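Local coordinates for chymotrypsin (Cellulomonas bogoriensis, PDB 2EA3), which probably cleaves peptide bonds within proteins, acting as a serine endopeptidase of the chymotrypsin (S1) family, at residues 8-13 and 39-44; 15-20 and 30-35; 45-50 and 58-63. One frame throughout, in Å; residues are numbered along the deposited sequence.

Contact 1 of 3, residues 8-13 and 39-44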
loop_
_atom_site.group_PDB
_atom_site.type_symbol
_atom_site.label_atom_id
_atom_site.label_comp_id
_atom_site.label_asym_id
_atom_site.label_seq_id
_atom_site.Cartn_x
_atom_site.Cartn_y
_atom_site.Cartn_z
ATOM N N ALA A 8 9.029 3.075 -4.776
ATOM C CA ALA A 8 8.525 4.430 -5.003
ATOM C C ALA A 8 7.920 4.535 -6.397
ATOM O O ALA A 8 8.359 3.855 -7.330
ATOM C CB ALA A 8 9.677 5.426 -4.865
ATOM N N TYR A 9 6.920 5.393 -6.553
ATOM C CA TYR A 9 6.546 5.864 -7.884
ATOM C C TYR A 9 6.382 7.361 -7.739
ATOM O O TYR A 9 6.372 7.877 -6.628
ATOM C CB TYR A 9 5.275 5.183 -8.406
ATOM C CG TYR A 9 4.022 5.446 -7.588
ATOM C CD1 TYR A 9 3.080 6.393 -8.018
ATOM C CD2 TYR A 9 3.768 4.742 -6.404
ATOM C CE1 TYR A 9 1.911 6.632 -7.278
ATOM C CE2 TYR A 9 2.615 4.991 -5.658
ATOM C CZ TYR A 9 1.688 5.931 -6.111
ATOM O OH TYR A 9 0.533 6.178 -5.387
ATOM N N THR A 10 6.287 8.079 -8.847
ATOM C CA THR A 10 6.170 9.518 -8.711
ATOM C C THR A 10 4.854 10.012 -9.284
ATOM O O THR A 10 4.293 9.402 -10.215
ATOM C CB THR A 10 7.320 10.260 -9.382
ATOM O OG1 THR A 10 7.360 9.869 -10.753
ATOM C CG2 THR A 10 8.666 9.934 -8.683
ATOM N N ILE A 11 4.365 11.101 -8.709
ATOM C CA ILE A 11 3.169 11.779 -9.235
ATOM C C ILE A 11 3.515 13.251 -9.390
ATOM O O ILE A 11 3.837 13.906 -8.403
ATOM C CB ILE A 11 1.945 11.651 -8.295
ATOM C CG1 ILE A 11 1.663 10.195 -7.947
ATOM C CG2 ILE A 11 0.702 12.271 -8.965
ATOM C CD1 ILE A 11 0.887 10.025 -6.680
ATOM N N GLY A 12 3.448 13.763 -10.619
ATOM C CA GLY A 12 3.924 15.119 -10.906
ATOM C C GLY A 12 5.348 15.339 -10.405
ATOM O O GLY A 12 5.679 16.409 -9.890
ATOM N N GLY A 13 6.182 14.311 -10.518
ATOM C CA GLY A 13 7.589 14.426 -10.114
ATOM C C GLY A 13 7.894 14.191 -8.645
ATOM O O GLY A 13 9.064 14.075 -8.253
ATOM N N THR A 39 -1.493 11.428 -13.253
ATOM C CA THR A 39 -0.607 10.524 -13.955
ATOM C C THR A 39 0.591 10.227 -13.058
ATOM O O THR A 39 1.013 11.068 -12.261
ATOM C CB THR A 39 -0.156 11.097 -15.312
ATOM O OG1 THR A 39 0.510 12.327 -15.087
ATOM C CG2 THR A 39 -1.357 11.364 -16.213
ATOM N N THR A 40 1.112 9.017 -13.189
ATOM C CA THR A 40 2.302 8.586 -12.470
ATOM C C THR A 40 3.476 8.343 -13.416
ATOM O O THR A 40 3.287 8.179 -14.621
ATOM C CB THR A 40 2.026 7.270 -11.712
ATOM O OG1 THR A 40 1.679 6.250 -12.645
ATOM C CG2 THR A 40 0.857 7.447 -10.718
ATOM N N ALA A 41 4.686 8.311 -12.856
ATOM C CA ALA A 41 5.853 7.811 -13.583
ATOM C C ALA A 41 6.530 6.745 -12.719
ATOM O O ALA A 41 6.309 6.698 -11.504
ATOM C CB ALA A 41 6.827 8.949 -13.909
ATOM N N ASN A 42 7.343 5.894 -13.340
ATOM C CA ASN A 42 8.013 4.804 -12.615
ATOM C C ASN A 42 7.082 3.967 -11.717
ATOM O O ASN A 42 7.342 3.821 -10.529
ATOM C CB ASN A 42 9.176 5.358 -11.791
ATOM C CG ASN A 42 10.179 6.105 -12.648
ATOM O OD1 ASN A 42 10.403 5.753 -13.800
ATOM N ND2 ASN A 42 10.767 7.146 -12.092
ATOM N N PRO A 43 6.033 3.354 -12.303
ATOM C CA PRO A 43 5.744 3.293 -13.739
ATOM C C PRO A 43 4.815 4.377 -14.278
ATOM O O PRO A 43 4.096 5.022 -13.524
ATOM C CB PRO A 43 5.001 1.971 -13.856
ATOM C CG PRO A 43 4.128 1.983 -12.623
ATOM C CD PRO A 43 5.060 2.546 -11.530
ATOM N N THR A 44 4.846 4.539 -15.601
ATOM C CA THR A 44 3.834 5.295 -16.321
ATOM C C THR A 44 2.451 4.682 -16.046
ATOM O O THR A 44 2.251 3.473 -16.155
ATOM C CB THR A 44 4.157 5.300 -17.827
ATOM O OG1 THR A 44 5.432 5.936 -18.005
ATOM C CG2 THR A 44 3.107 6.049 -18.610
HETATM O O HOH W 1 8.241 1.771 -9.084
#

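Contact 2 of 3, residues 15-20 and 30-35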
loop_
_atom_site.group_PDB
_atom_site.type_symbol
_atom_site.label_atom_id
_atom_site.label_comp_id
_atom_site.label_asym_id
_atom_site.label_seq_id
_atom_site.Cartn_x
_atom_site.Cartn_y
_atom_site.Cartn_z
ATOM N N SER A 15 7.842 12.046 -5.134
ATOM C CA SER A 15 7.855 10.645 -4.733
ATOM C C SER A 15 7.013 10.594 -3.464
ATOM O O SER A 15 7.551 10.513 -2.355
ATOM C CB SER A 15 9.320 10.200 -4.505
ATOM O OG SER A 15 9.482 8.794 -4.611
ATOM N N ARG A 16 5.698 10.719 -3.629
ATOM C CA ARG A 16 4.767 10.900 -2.494
ATOM C C ARG A 16 4.428 9.567 -1.840
ATOM O O ARG A 16 4.107 9.517 -0.653
ATOM C CB ARG A 16 3.424 11.506 -2.954
ATOM C CG ARG A 16 3.501 12.706 -3.859
ATOM C CD ARG A 16 2.502 13.778 -3.437
ATOM N NE ARG A 16 1.153 13.513 -3.934
ATOM C CZ ARG A 16 0.665 13.987 -5.079
ATOM N NH1 ARG A 16 -0.581 13.693 -5.434
ATOM N NH2 ARG A 16 1.412 14.760 -5.870
ATOM N N CYS A 17 4.457 8.504 -2.641
ATOM C CA CYS A 17 3.897 7.217 -2.226
ATOM C C CYS A 17 4.661 6.021 -2.780
ATOM O O CYS A 17 5.538 6.148 -3.652
ATOM C CB CYS A 17 2.429 7.119 -2.650
ATOM S SG CYS A 17 1.333 8.211 -1.711
ATOM N N SER A 18 4.306 4.851 -2.255
ATOM C CA SER A 18 4.865 3.585 -2.681
ATOM C C SER A 18 3.768 2.710 -3.302
ATOM O O SER A 18 2.565 2.917 -3.044
ATOM C CB SER A 18 5.481 2.885 -1.468
ATOM O OG SER A 18 6.479 3.698 -0.847
ATOM N N ILE A 19 4.197 1.772 -4.142
ATOM C CA ILE A 19 3.335 0.750 -4.731
ATOM C C ILE A 19 2.843 -0.203 -3.651
ATOM O O ILE A 19 3.624 -0.637 -2.790
ATOM C CB ILE A 19 4.093 -0.044 -5.811
ATOM C CG1 ILE A 19 4.479 0.886 -6.974
ATOM C CG2 ILE A 19 3.252 -1.219 -6.347
ATOM C CD1 ILE A 19 5.555 0.326 -7.850
ATOM N N GLY A 20 1.546 -0.526 -3.713
ATOM C CA GLY A 20 0.930 -1.480 -2.813
ATOM C C GLY A 20 1.124 -2.889 -3.356
ATOM O O GLY A 20 2.052 -3.613 -2.944
ATOM N N ALA A 30 -2.524 3.971 -1.928
ATOM C CA ALA A 30 -3.408 4.708 -1.017
ATOM C C ALA A 30 -4.132 5.802 -1.796
ATOM O O ALA A 30 -3.547 6.428 -2.674
ATOM C CB ALA A 30 -2.613 5.339 0.153
ATOM N N GLY A 31 -5.402 6.024 -1.480
ATOM C CA GLY A 31 -6.201 7.095 -2.122
ATOM C C GLY A 31 -5.689 8.499 -1.895
ATOM O O GLY A 31 -5.873 9.376 -2.737
ATOM N N HIS A 32 -5.046 8.740 -0.752
ATOM C CA HIS A 32 -4.505 10.082 -0.500
ATOM C C HIS A 32 -3.301 10.413 -1.383
ATOM O O HIS A 32 -2.866 11.568 -1.415
ATOM C CB HIS A 32 -4.205 10.326 0.991
ATOM C CG HIS A 32 -2.931 9.695 1.479
ATOM N ND1 HIS A 32 -2.913 8.523 2.201
ATOM C CD2 HIS A 32 -1.643 10.108 1.400
ATOM C CE1 HIS A 32 -1.669 8.217 2.513
ATOM N NE2 HIS A 32 -0.877 9.166 2.042
ATOM N N CYS A 33 -2.780 9.426 -2.111
ATOM C CA CYS A 33 -1.653 9.663 -3.010
ATOM C C CYS A 33 -2.008 10.502 -4.220
ATOM O O CYS A 33 -1.177 11.265 -4.703
ATOM C CB CYS A 33 -1.051 8.348 -3.481
ATOM S SG CYS A 33 -0.475 7.406 -2.069
ATOM N N GLY A 34 -3.232 10.367 -4.715
ATOM C CA GLY A 34 -3.637 11.182 -5.844
ATOM C C GLY A 34 -5.075 10.947 -6.217
ATOM O O GLY A 34 -5.704 10.009 -5.732
ATOM N N ARG A 35 -5.591 11.797 -7.096
ATOM C CA ARG A 35 -6.984 11.696 -7.482
ATOM C C ARG A 35 -7.121 11.096 -8.873
ATOM O O ARG A 35 -6.191 11.093 -9.646
ATOM C CB ARG A 35 -7.664 13.067 -7.395
ATOM C CG ARG A 35 -7.255 14.020 -8.478
ATOM C CD ARG A 35 -8.194 15.233 -8.503
ATOM N NE ARG A 35 -8.247 15.908 -7.207
ATOM C CZ ARG A 35 -7.360 16.807 -6.779
ATOM N NH1 ARG A 35 -7.506 17.357 -5.582
ATOM N NH2 ARG A 35 -6.330 17.158 -7.535
#

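Contact 3 of 3, residues 45-50 and 58-63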
loop_
_atom_site.group_PDB
_atom_site.type_symbol
_atom_site.label_atom_id
_atom_site.label_comp_id
_atom_site.label_asym_id
_atom_site.label_seq_id
_atom_site.Cartn_x
_atom_site.Cartn_y
_atom_site.Cartn_z
ATOM N N GLY A 45 1.518 5.528 -15.629
ATOM C CA GLY A 45 0.175 5.066 -15.324
ATOM C C GLY A 45 -0.740 6.243 -15.065
ATOM O O GLY A 45 -0.303 7.405 -15.115
ATOM N N THR A 46 -2.013 5.933 -14.809
ATOM C CA THR A 46 -3.025 6.934 -14.505
ATOM C C THR A 46 -3.917 6.429 -13.387
ATOM O O THR A 46 -4.413 5.306 -13.467
ATOM C CB THR A 46 -3.904 7.142 -15.753
ATOM O OG1 THR A 46 -3.054 7.433 -16.872
ATOM C CG2 THR A 46 -4.904 8.253 -15.556
ATOM N N PHE A 47 -4.152 7.259 -12.374
ATOM C CA PHE A 47 -5.155 6.926 -11.333
ATOM C C PHE A 47 -6.520 6.715 -11.983
ATOM O O PHE A 47 -6.995 7.589 -12.724
ATOM C CB PHE A 47 -5.244 8.014 -10.265
ATOM C CG PHE A 47 -4.167 7.923 -9.234
ATOM C CD1 PHE A 47 -2.873 8.342 -9.532
ATOM C CD2 PHE A 47 -4.437 7.422 -7.966
ATOM C CE1 PHE A 47 -1.849 8.244 -8.588
ATOM C CE2 PHE A 47 -3.425 7.342 -7.003
ATOM C CZ PHE A 47 -2.123 7.754 -7.324
ATOM N N ALA A 48 -7.110 5.550 -11.740
ATOM C CA ALA A 48 -8.402 5.180 -12.337
ATOM C C ALA A 48 -9.446 4.850 -11.269
ATOM O O ALA A 48 -10.370 4.077 -11.497
ATOM C CB ALA A 48 -8.231 4.026 -13.291
ATOM N N GLY A 49 -9.337 5.502 -10.132
ATOM C CA GLY A 49 -10.283 5.316 -9.045
ATOM C C GLY A 49 -9.518 5.638 -7.784
ATOM O O GLY A 49 -8.376 5.151 -7.593
ATOM N N SER A 50 -10.107 6.495 -6.954
ATOM C CA SER A 50 -9.467 6.925 -5.705
ATOM C C SER A 50 -10.537 7.289 -4.702
ATOM O O SER A 50 -11.469 8.049 -5.024
ATOM C CB SER A 50 -8.549 8.135 -5.931
ATOM O OG SER A 50 -7.878 8.503 -4.732
ATOM N N ALA A 58 -6.724 3.501 -3.823
ATOM C CA ALA A 58 -6.710 3.920 -5.217
ATOM C C ALA A 58 -6.190 2.808 -6.085
ATOM O O ALA A 58 -5.485 1.919 -5.620
ATOM C CB ALA A 58 -5.880 5.189 -5.398
ATOM N N PHE A 59 -6.541 2.878 -7.360
ATOM C CA PHE A 59 -6.070 1.942 -8.354
ATOM C C PHE A 59 -5.408 2.773 -9.434
ATOM O O PHE A 59 -5.997 3.753 -9.911
ATOM C CB PHE A 59 -7.266 1.169 -8.942
ATOM C CG PHE A 59 -6.956 0.434 -10.223
ATOM C CD1 PHE A 59 -5.937 -0.516 -10.282
ATOM C CD2 PHE A 59 -7.708 0.689 -11.370
ATOM C CE1 PHE A 59 -5.660 -1.194 -11.472
ATOM C CE2 PHE A 59 -7.412 0.007 -12.573
ATOM C CZ PHE A 59 -6.404 -0.936 -12.606
ATOM N N VAL A 60 -4.200 2.373 -9.829
ATOM C CA VAL A 60 -3.478 3.061 -10.900
ATOM C C VAL A 60 -3.376 2.095 -12.075
ATOM O O VAL A 60 -2.822 1.004 -11.941
ATOM C CB VAL A 60 -2.072 3.551 -10.420
ATOM C CG1 VAL A 60 -1.249 4.176 -11.597
ATOM C CG2 VAL A 60 -2.206 4.531 -9.260
ATOM N N ARG A 61 -3.963 2.474 -13.212
ATOM C CA ARG A 61 -3.903 1.640 -14.411
ATOM C C ARG A 61 -2.578 1.872 -15.108
ATOM O O ARG A 61 -2.192 3.015 -15.336
ATOM C CB ARG A 61 -5.048 1.959 -15.388
ATOM C CG ARG A 61 -5.088 1.005 -16.601
ATOM C CD ARG A 61 -5.685 1.671 -17.835
ATOM N NE ARG A 61 -5.606 0.818 -19.036
ATOM C CZ ARG A 61 -4.647 0.877 -19.973
ATOM N NH1 ARG A 61 -3.646 1.761 -19.900
ATOM N NH2 ARG A 61 -4.700 0.046 -21.008
ATOM N N THR A 62 -1.891 0.786 -15.436
ATOM C CA THR A 62 -0.623 0.849 -16.162
ATOM C C THR A 62 -0.855 0.271 -17.567
ATOM O O THR A 62 -1.837 -0.431 -17.821
ATOM C CB THR A 62 0.503 0.041 -15.441
ATOM O OG1 THR A 62 0.083 -1.314 -15.286
ATOM C CG2 THR A 62 0.829 0.626 -14.059
ATOM N N GLY A 63 0.056 0.547 -18.474
ATOM C CA GLY A 63 -0.111 0.056 -19.834
ATOM C C GLY A 63 1.131 -0.629 -20.315
ATOM O O GLY A 63 1.722 -1.444 -19.603
#

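Contact 1 of 3, residues 8-13 and 39-44
Thr10 and Ala41 face each other as an antiparallel hydrogen-bonded pair. Thr10 N donates to Ala41 O at 3.0 Å, with an almost straight angle of 177° at the hydrogen. The return bond, Ala41 N to Thr10 O at 2.9 Å, is more bent. The hydroxyl of Thr10 stands between its backbone N and carbonyl carbon (chi1 57°). This turns it across to the Ala41 methyl, with Thr10 OG1 3.3 Å from Ala41 CB.

Ile11 and Thr40 lie on the other face. Their side chains cross at a slant, with Ile11 CG1 4.0 Å from Thr40 CG2. The same Thr40 methyl meets the Tyr9 ring obliquely, Thr40 CG2 lying 3.7 Å from Tyr9 CD1. Tyr9 CB sits 3.3 Å from Asn42 O. A water bridges Ala8 O and Asn42 O, 2.7 Å from each; these two acceptors cannot bond each other.

Further out, Thr40 OG1 donates to Pro43 O at 2.9 Å. This bond spans the turn that holds the cis peptide before Pro43, and leaves the Thr40 methyl to the tyrosine. The Tyr9 ring is held from outside as well. Its OH is hydrogen-bonded to Thr29 OG1, and the ring packs edge-to-face with Phe27. Phe47 touches Tyr9, Ile11 and Thr40 together.

The two strands run antiparallel at 137° and are the first and last in the order of their sheet. Their pairing is the closure of the N-terminal six-stranded barrel, one of the two antiparallel barrels of the chymotrypsin fold.

Contact 2 of 3, residues 15-20 and 30-35
Cys17 and Cys33 both turn SG away from their own carbonyl carbon and beside the backbone N, with chi1 of -70° and -60°. The two sulfurs meet in a disulfide, Cys17 SG to Cys33 SG at 2.0 Å. Its own torsion, chi3, is -93°, close to a right angle, so the bridge is little strained by twist. Each CB sits near the sulfur of the other residue, and both cysteines are buried.

The Arg16 chain bends at chi2 and chi3, which folds its guanidinium over to the same loop. Arg16 NH1 comes 2.6 Å from Cys33 O, but the hydrogen bond is weak because it is strongly bent. Gly34 CA lies at the edge of the guanidinium, 4.0 Å from Arg16 NH1.

Residues 29-33 read Thr-Ala-Gly-His-Cys, the sequence around the active-site histidine of chymotrypsin-like proteases. A disulfide from the cysteine after that histidine is familiar in this family. Ser137, His32 and Asp56 have the geometry of a Ser-His-Asp triad, so His32 is probably its histidine. His32 NE2 is hydrogen-bonded to Ser137 OG, and separately the backbone N of His32 to Asp56 OD2.

Cys17 SG approaches the His32 ring obliquely, 5.0 Å from the centroid. Within the loop, Cys33 N donates to Ala30 O at 3.1 Å. On the strand side, the Tyr9 side chain touches both cysteines.

Contact 3 of 3, residues 45-50 and 58-63
Gly45 brings its backbone close to residues 60-62, and its carbonyl carbon meets Val60 CG1. Thr46 makes a pair of backbone bonds with Arg61. Thr46 N donates to Arg61 O at 3.0 Å, and Arg61 N donates to Thr46 O at 2.9 Å.

Phe47 turns its ring to the buried face, CG anti to the carbonyl carbon (chi1 -81°). Val60 CG2 sits 3.6 Å from the centroid of the Phe47 ring, only 3° off the normal, in a clear CH-pi contact. Ala58 CB comes to the ring edge instead, 3.6 Å from Phe47 CE2.

Ala48 N donates to Phe59 O at 2.8 Å in a nearly straight bond. Its methyl approaches the Phe59 ring obliquely, with Ala48 CB 3.9 Å from Phe59 CD2. Gly49 O then accepts from Phe59 N at 2.9 Å. Ala48 and Gly49 thus share Phe59, a beta bulge that shifts the register by one.

Ser50, past the bulge, packs against Ala58, and its OG is hydrogen-bonded to Gly34 O of the histidine loop.

Phe47, Ala58 and Val60 form the apolar part of the face that Ser50 and Thr62 also share. The backbone bonds set the pairing. Methyls at the face and edge of the Phe47 ring make this side a dispersion contact that limits the ring's freedom.

All three contacts belong to the N-terminal barrel of the protease domain. From the N terminus, strand 8-11 comes first and strand 14-23 follows, carrying residues 15-20. The chain turns through strand 26-29 into residues 30-35, where contact 2 closes the shorter loop. It goes on to residues 39-44, where contact 1 closes the longer loop around contact 2. Contact 3 follows in series and closes the short loop between strands 45-51 and 57-62, a hairpin of the same barrel. No contacts cross. Contact 1 joins the first and last strands of the sheet and so closes the barrel. Contact 2 ties the histidine loop to the barrel wall. Thr40 N to Gly45 O, probably a hydrogen bond, links contacts 1 and 3.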